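Local atomic coordinates of aldo-keto reductase family 1 member C1 (Caenorhabditis elegans, PDB entry 1QWK), a protein that probably reduces aldehyde or ketone groups with NADPH, as an aldose reductase-like member of the aldo-keto reductase family. Residues Lys91-Leu96 against Ala144-Ala149; Thr60-Leu65 against Glu74-Thr79. One frame throughout, in Å; residues are numbered along the deposited sequence.

Overall arrangement
Both contacts lie in the wall of one TIM barrel of the aldo-keto reductase family, where helices pack on a parallel sheet. Contact 2 (60-65 with 74-79) closes in the chain before contact 1 (91-96 with 144-149) opens, and strand 77-82, on which contact 2 ends, leads to helix 92-103, where contact 1 starts. Their centres are about 18 Å apart; the nearest atoms, about 5 Å apart, do not touch. Of the residues predicted to serve the active site, Lys81 is about 9 Å from Leu96 and about 10 Å from Ile78, and Tyr52 about 11 Å from Ile78, side chain to side chain. Neither contact forms the catalytic site itself.

Contact 1 of 2, residues Lys91-Leu96 against Ala144-Ala149; sequences KLEGGL and AGLAKA
Glu93 and Leu96, one helical turn apart, are the residues of Lys91-Leu96 that touch Leu146 in the loop Ala144-Ala149. Glu93 comes first. Its methylene CG lies 4.2 Å from Leu146 CD1, the two side chains crossing at about a right angle, so the acid contributes its aliphatic stem. The chain runs extended beyond CG, and the carboxylate is engaged within its own helix, where OE2 forms a salt bridge with Arg97 NE. Leu96 makes the closer approach: its CD2 methyl is 3.5 Å from Leu146 CB and 4.1 Å from Leu146 CD1. With CG anti to the backbone N (chi1 178°), the Leu96 side chain carries that methyl across the gap between backbones whose CA atoms stay 7.9 Å apart at Leu96 and Leu146. No hydrogen bond joins the segments, which bury 153 Å² between them. Just before Leu146, Gly145 (phi 84°) forms a Schellman motif, with two bonds back into the last turn of the preceding helix. In the barrel wall the contact joins the N-terminal part of helix 92-103 to the link between helix 131-143 and strand 150-153. Arg97 and Leu100 of helix 92-103 also touch Leu146, while Leu96 rests on Val141 of helix 131-143 and on Tyr111 of strand 110-113.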
loop_
_atom_site.group_PDB
_atom_site.type_symbol
_atom_site.label_atom_id
_atom_site.label_comp_id
_atom_site.label_asym_id
_atom_site.label_seq_id
_atom_site.Cartn_x
_atom_site.Cartn_y
_atom_site.Cartn_z
ATOM N N LYS A 91 -0.236 -13.421 -19.340
ATOM C CA LYS A 91 0.080 -12.004 -19.497
ATOM C C LYS A 91 0.926 -11.392 -18.379
ATOM O O LYS A 91 1.456 -10.292 -18.541
ATOM C CB LYS A 91 -1.215 -11.190 -19.625
ATOM C CG LYS A 91 -2.140 -11.634 -20.752
ATOM C CD LYS A 91 -1.495 -11.484 -22.118
ATOM C CE LYS A 91 -2.469 -11.877 -23.224
ATOM N NZ LYS A 91 -1.854 -11.789 -24.579
ATOM N N LEU A 92 1.073 -12.097 -17.261
ATOM C CA LEU A 92 1.822 -11.554 -16.131
ATOM C C LEU A 92 3.307 -11.284 -16.366
ATOM O O LEU A 92 3.796 -10.192 -16.068
ATOM C CB LEU A 92 1.671 -12.456 -14.907
ATOM C CG LEU A 92 2.115 -11.786 -13.597
ATOM C CD1 LEU A 92 1.175 -10.621 -13.275
ATOM C CD2 LEU A 92 2.104 -12.801 -12.474
ATOM N N GLU A 93 4.030 -12.268 -16.890
ATOM C CA GLU A 93 5.457 -12.082 -17.109
ATOM C C GLU A 93 5.732 -10.875 -17.998
ATOM O O GLU A 93 6.616 -10.067 -17.707
ATOM C CB GLU A 93 6.079 -13.334 -17.724
ATOM C CG GLU A 93 7.596 -13.313 -17.680
ATOM C CD GLU A 93 8.224 -14.518 -18.342
ATOM O OE1 GLU A 93 7.841 -15.658 -18.001
ATOM O OE2 GLU A 93 9.107 -14.316 -19.201
ATOM N N GLY A 94 4.976 -10.758 -19.085
ATOM C CA GLY A 94 5.151 -9.632 -19.985
ATOM C C GLY A 94 4.934 -8.314 -19.266
ATOM O O GLY A 94 5.676 -7.350 -19.467
ATOM N N GLY A 95 3.911 -8.271 -18.417
ATOM C CA GLY A 95 3.620 -7.059 -17.672
ATOM C C GLY A 95 4.742 -6.705 -16.709
ATOM O O GLY A 95 5.138 -5.548 -16.602
ATOM N N LEU A 96 5.262 -7.704 -16.005
ATOM C CA LEU A 96 6.338 -7.462 -15.059
ATOM C C LEU A 96 7.605 -6.993 -15.769
ATOM O O LEU A 96 8.274 -6.068 -15.308
ATOM C CB LEU A 96 6.631 -8.724 -14.246
ATOM C CG LEU A 96 7.774 -8.634 -13.227
ATOM C CD1 LEU A 96 7.588 -7.429 -12.308
ATOM C CD2 LEU A 96 7.815 -9.917 -12.422
ATOM N N ALA A 144 11.333 -17.412 -11.251
ATOM C CA ALA A 144 12.219 -16.919 -12.302
ATOM C C ALA A 144 13.192 -15.881 -11.751
ATOM O O ALA A 144 14.140 -15.487 -12.430
ATOM C CB ALA A 144 11.399 -16.314 -13.444
ATOM N N GLY A 145 12.944 -15.431 -10.525
ATOM C CA GLY A 145 13.813 -14.447 -9.906
ATOM C C GLY A 145 13.530 -12.998 -10.264
ATOM O O GLY A 145 14.325 -12.111 -9.948
ATOM N N LEU A 146 12.403 -12.752 -10.922
ATOM C CA LEU A 146 12.018 -11.401 -11.320
ATOM C C LEU A 146 11.461 -10.600 -10.146
ATOM O O LEU A 146 11.454 -9.368 -10.169
ATOM C CB LEU A 146 10.982 -11.463 -12.444
ATOM C CG LEU A 146 11.472 -12.083 -13.762
ATOM C CD1 LEU A 146 10.330 -12.165 -14.766
ATOM C CD2 LEU A 146 12.614 -11.252 -14.314
ATOM N N ALA A 147 10.983 -11.305 -9.126
ATOM C CA ALA A 147 10.440 -10.658 -7.932
ATOM C C ALA A 147 10.959 -11.409 -6.709
ATOM O O ALA A 147 10.894 -12.636 -6.664
ATOM C CB ALA A 147 8.913 -10.688 -7.967
ATOM N N LYS A 148 11.474 -10.679 -5.722
ATOM C CA LYS A 148 12.014 -11.301 -4.512
ATOM C C LYS A 148 10.928 -11.793 -3.561
ATOM O O LYS A 148 11.214 -12.516 -2.607
ATOM C CB LYS A 148 12.931 -10.323 -3.769
ATOM C CG LYS A 148 14.135 -9.854 -4.581
ATOM C CD LYS A 148 15.067 -11.003 -4.926
ATOM C CE LYS A 148 16.344 -10.495 -5.586
ATOM N NZ LYS A 148 17.282 -11.607 -5.915
ATOM N N ALA A 149 9.690 -11.395 -3.831
ATOM C CA ALA A 149 8.539 -11.782 -3.024
ATOM C C ALA A 149 7.292 -11.480 -3.847
ATOM O O ALA A 149 7.315 -10.608 -4.722
ATOM C CB ALA A 149 8.514 -10.984 -1.710
#

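Contact 2 of 2, residues Thr60-Leu65 against Glu74-Thr79; sequences TAIKEL and EELFIT
A right-handed beta-alpha-beta unit of the TIM barrel, strand 45-47, helix 55-68 and strand 77-82, is packed together here: Ile62 on the helix meets Ile78 and Leu76 on the returning chain. The evidence for a purely apolar seam is direct. No hydrogen bond crosses between Thr60-Leu65 and Glu74-Thr79, all three touching residues are buried, and together the segments bury 136 Å² of surface. The backbones stand well apart, the nearest CA atoms being those of Ile62 and Leu76 at 9.0 Å, and side chains fill the distance.

Ile62 serves both partners by dividing its branches. The CG2 methyl, anti to the backbone N, turns to Leu76 and lies 4.2 Å from Leu76 CD1, a looser approach. Leu76 itself comes just before the strand, where the chain leaves the 3-10 turn that includes Glu74 and Glu75, and it also leans on Val71. The other branch of Ile62 is drawn out through CG1 (chi2 175°), which sends CD1 to Ile78.

On the strand, Phe77 and Thr79 direct their side chains elsewhere, Phe77 onto Leu45 and Leu110 and Thr79 onto Asp47 and Leu112, leaving Ile78 to face the helix. Backbone bonds from Phe77 and Thr79 to Ile46, and from Ile78 to Leu110, hold the strand between its two parallel neighbours, while Ile78 N is also bonded to Asp109 OD2. On the flank of the helix, Ala61 and Leu65 pack on Val35 of helix 28-41. The isoleucines meet tip to tip: Ile62 CD1 lies 3.7 Å from Ile78 CD1 and 4.1 Å from Ile78 CG1.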
loop_
_atom_site.group_PDB
_atom_site.type_symbol
_atom_site.label_atom_id
_atom_site.label_comp_id
_atom_site.label_asym_id
_atom_site.label_seq_id
_atom_site.Cartn_x
_atom_site.Cartn_y
_atom_site.Cartn_z
ATOM N N THR A 60 13.585 6.978 -12.987
ATOM C CA THR A 60 14.490 8.109 -13.151
ATOM C C THR A 60 14.927 8.611 -11.777
ATOM O O THR A 60 16.100 8.915 -11.559
ATOM C CB THR A 60 13.809 9.251 -13.938
ATOM O OG1 THR A 60 13.501 8.793 -15.261
ATOM C CG2 THR A 60 14.725 10.468 -14.035
ATOM N N ALA A 61 13.981 8.681 -10.846
ATOM C CA ALA A 61 14.282 9.137 -9.496
ATOM C C ALA A 61 15.317 8.228 -8.839
ATOM O O ALA A 61 16.282 8.700 -8.235
ATOM C CB ALA A 61 13.005 9.172 -8.658
ATOM N N ILE A 62 15.111 6.920 -8.954
ATOM C CA ILE A 62 16.033 5.954 -8.368
ATOM C C ILE A 62 17.412 6.083 -9.005
ATOM O O ILE A 62 18.431 6.026 -8.319
ATOM C CB ILE A 62 15.520 4.516 -8.558
ATOM C CG1 ILE A 62 14.217 4.332 -7.772
ATOM C CG2 ILE A 62 16.579 3.519 -8.101
ATOM C CD1 ILE A 62 13.558 2.982 -7.973
ATOM N N LYS A 63 17.433 6.265 -10.321
ATOM C CA LYS A 63 18.687 6.406 -11.045
ATOM C C LYS A 63 19.477 7.590 -10.481
ATOM O O LYS A 63 20.669 7.473 -10.198
ATOM C CB LYS A 63 18.407 6.617 -12.535
ATOM C CG LYS A 63 19.619 6.425 -13.436
ATOM C CD LYS A 63 19.248 6.623 -14.900
ATOM C CE LYS A 63 20.347 6.132 -15.835
ATOM N NZ LYS A 63 21.642 6.841 -15.627
ATOM N N GLU A 64 18.805 8.726 -10.311
ATOM C CA GLU A 64 19.445 9.923 -9.776
ATOM C C GLU A 64 19.959 9.697 -8.356
ATOM O O GLU A 64 21.055 10.141 -8.006
ATOM C CB GLU A 64 18.466 11.101 -9.793
ATOM C CG GLU A 64 18.255 11.716 -11.170
ATOM C CD GLU A 64 17.167 12.777 -11.181
ATOM O OE1 GLU A 64 17.154 13.638 -10.273
ATOM O OE2 GLU A 64 16.327 12.760 -12.106
ATOM N N LEU A 65 19.167 9.010 -7.538
ATOM C CA LEU A 65 19.562 8.724 -6.164
ATOM C C LEU A 65 20.840 7.889 -6.126
ATOM O O LEU A 65 21.726 8.137 -5.306
ATOM C CB LEU A 65 18.441 7.977 -5.433
ATOM C CG LEU A 65 17.221 8.807 -5.018
ATOM C CD1 LEU A 65 16.102 7.879 -4.569
ATOM C CD2 LEU A 65 17.604 9.769 -3.901
ATOM N N GLU A 74 20.423 -2.277 -3.334
ATOM C CA GLU A 74 20.155 -3.249 -2.280
ATOM C C GLU A 74 19.507 -2.639 -1.042
ATOM O O GLU A 74 18.864 -3.345 -0.268
ATOM C CB GLU A 74 21.457 -3.950 -1.876
ATOM C CG GLU A 74 21.254 -5.262 -1.134
ATOM C CD GLU A 74 20.751 -6.370 -2.044
ATOM O OE1 GLU A 74 21.473 -6.724 -3.002
ATOM O OE2 GLU A 74 19.636 -6.887 -1.808
ATOM N N GLU A 75 19.678 -1.334 -0.856
ATOM C CA GLU A 75 19.116 -0.648 0.305
ATOM C C GLU A 75 17.672 -0.209 0.101
ATOM O O GLU A 75 17.006 0.200 1.050
ATOM C CB GLU A 75 19.956 0.583 0.650
ATOM C CG GLU A 75 21.359 0.275 1.124
ATOM C CD GLU A 75 22.154 1.532 1.400
ATOM O OE1 GLU A 75 22.395 2.303 0.447
ATOM O OE2 GLU A 75 22.534 1.753 2.568
ATOM N N LEU A 76 17.200 -0.285 -1.138
ATOM C CA LEU A 76 15.838 0.118 -1.460
ATOM C C LEU A 76 14.925 -1.073 -1.712
ATOM O O LEU A 76 15.335 -2.070 -2.304
ATOM C CB LEU A 76 15.829 1.024 -2.693
ATOM C CG LEU A 76 16.451 2.413 -2.561
ATOM C CD1 LEU A 76 16.394 3.118 -3.915
ATOM C CD2 LEU A 76 15.705 3.230 -1.514
ATOM N N PHE A 77 13.686 -0.957 -1.248
ATOM C CA PHE A 77 12.684 -1.999 -1.428
ATOM C C PHE A 77 11.652 -1.411 -2.383
ATOM O O PHE A 77 10.973 -0.435 -2.052
ATOM C CB PHE A 77 12.021 -2.345 -0.087
ATOM C CG PHE A 77 11.184 -3.600 -0.122
ATOM C CD1 PHE A 77 11.673 -4.793 0.412
ATOM C CD2 PHE A 77 9.916 -3.592 -0.703
ATOM C CE1 PHE A 77 10.912 -5.962 0.379
ATOM C CE2 PHE A 77 9.143 -4.750 -0.745
ATOM C CZ PHE A 77 9.642 -5.945 -0.207
ATOM N N ILE A 78 11.548 -1.993 -3.574
ATOM C CA ILE A 78 10.608 -1.511 -4.585
ATOM C C ILE A 78 9.449 -2.487 -4.779
ATOM O O ILE A 78 9.661 -3.668 -5.051
ATOM C CB ILE A 78 11.309 -1.318 -5.953
ATOM C CG1 ILE A 78 12.523 -0.388 -5.797
ATOM C CG2 ILE A 78 10.316 -0.780 -6.981
ATOM C CD1 ILE A 78 12.207 0.971 -5.209
ATOM N N THR A 79 8.229 -1.978 -4.638
ATOM C CA THR A 79 7.017 -2.775 -4.807
ATOM C C THR A 79 6.222 -2.267 -6.001
ATOM O O THR A 79 6.051 -1.066 -6.151
ATOM C CB THR A 79 6.057 -2.637 -3.591
ATOM O OG1 THR A 79 6.691 -3.128 -2.413
ATOM C CG2 THR A 79 4.752 -3.409 -3.839
#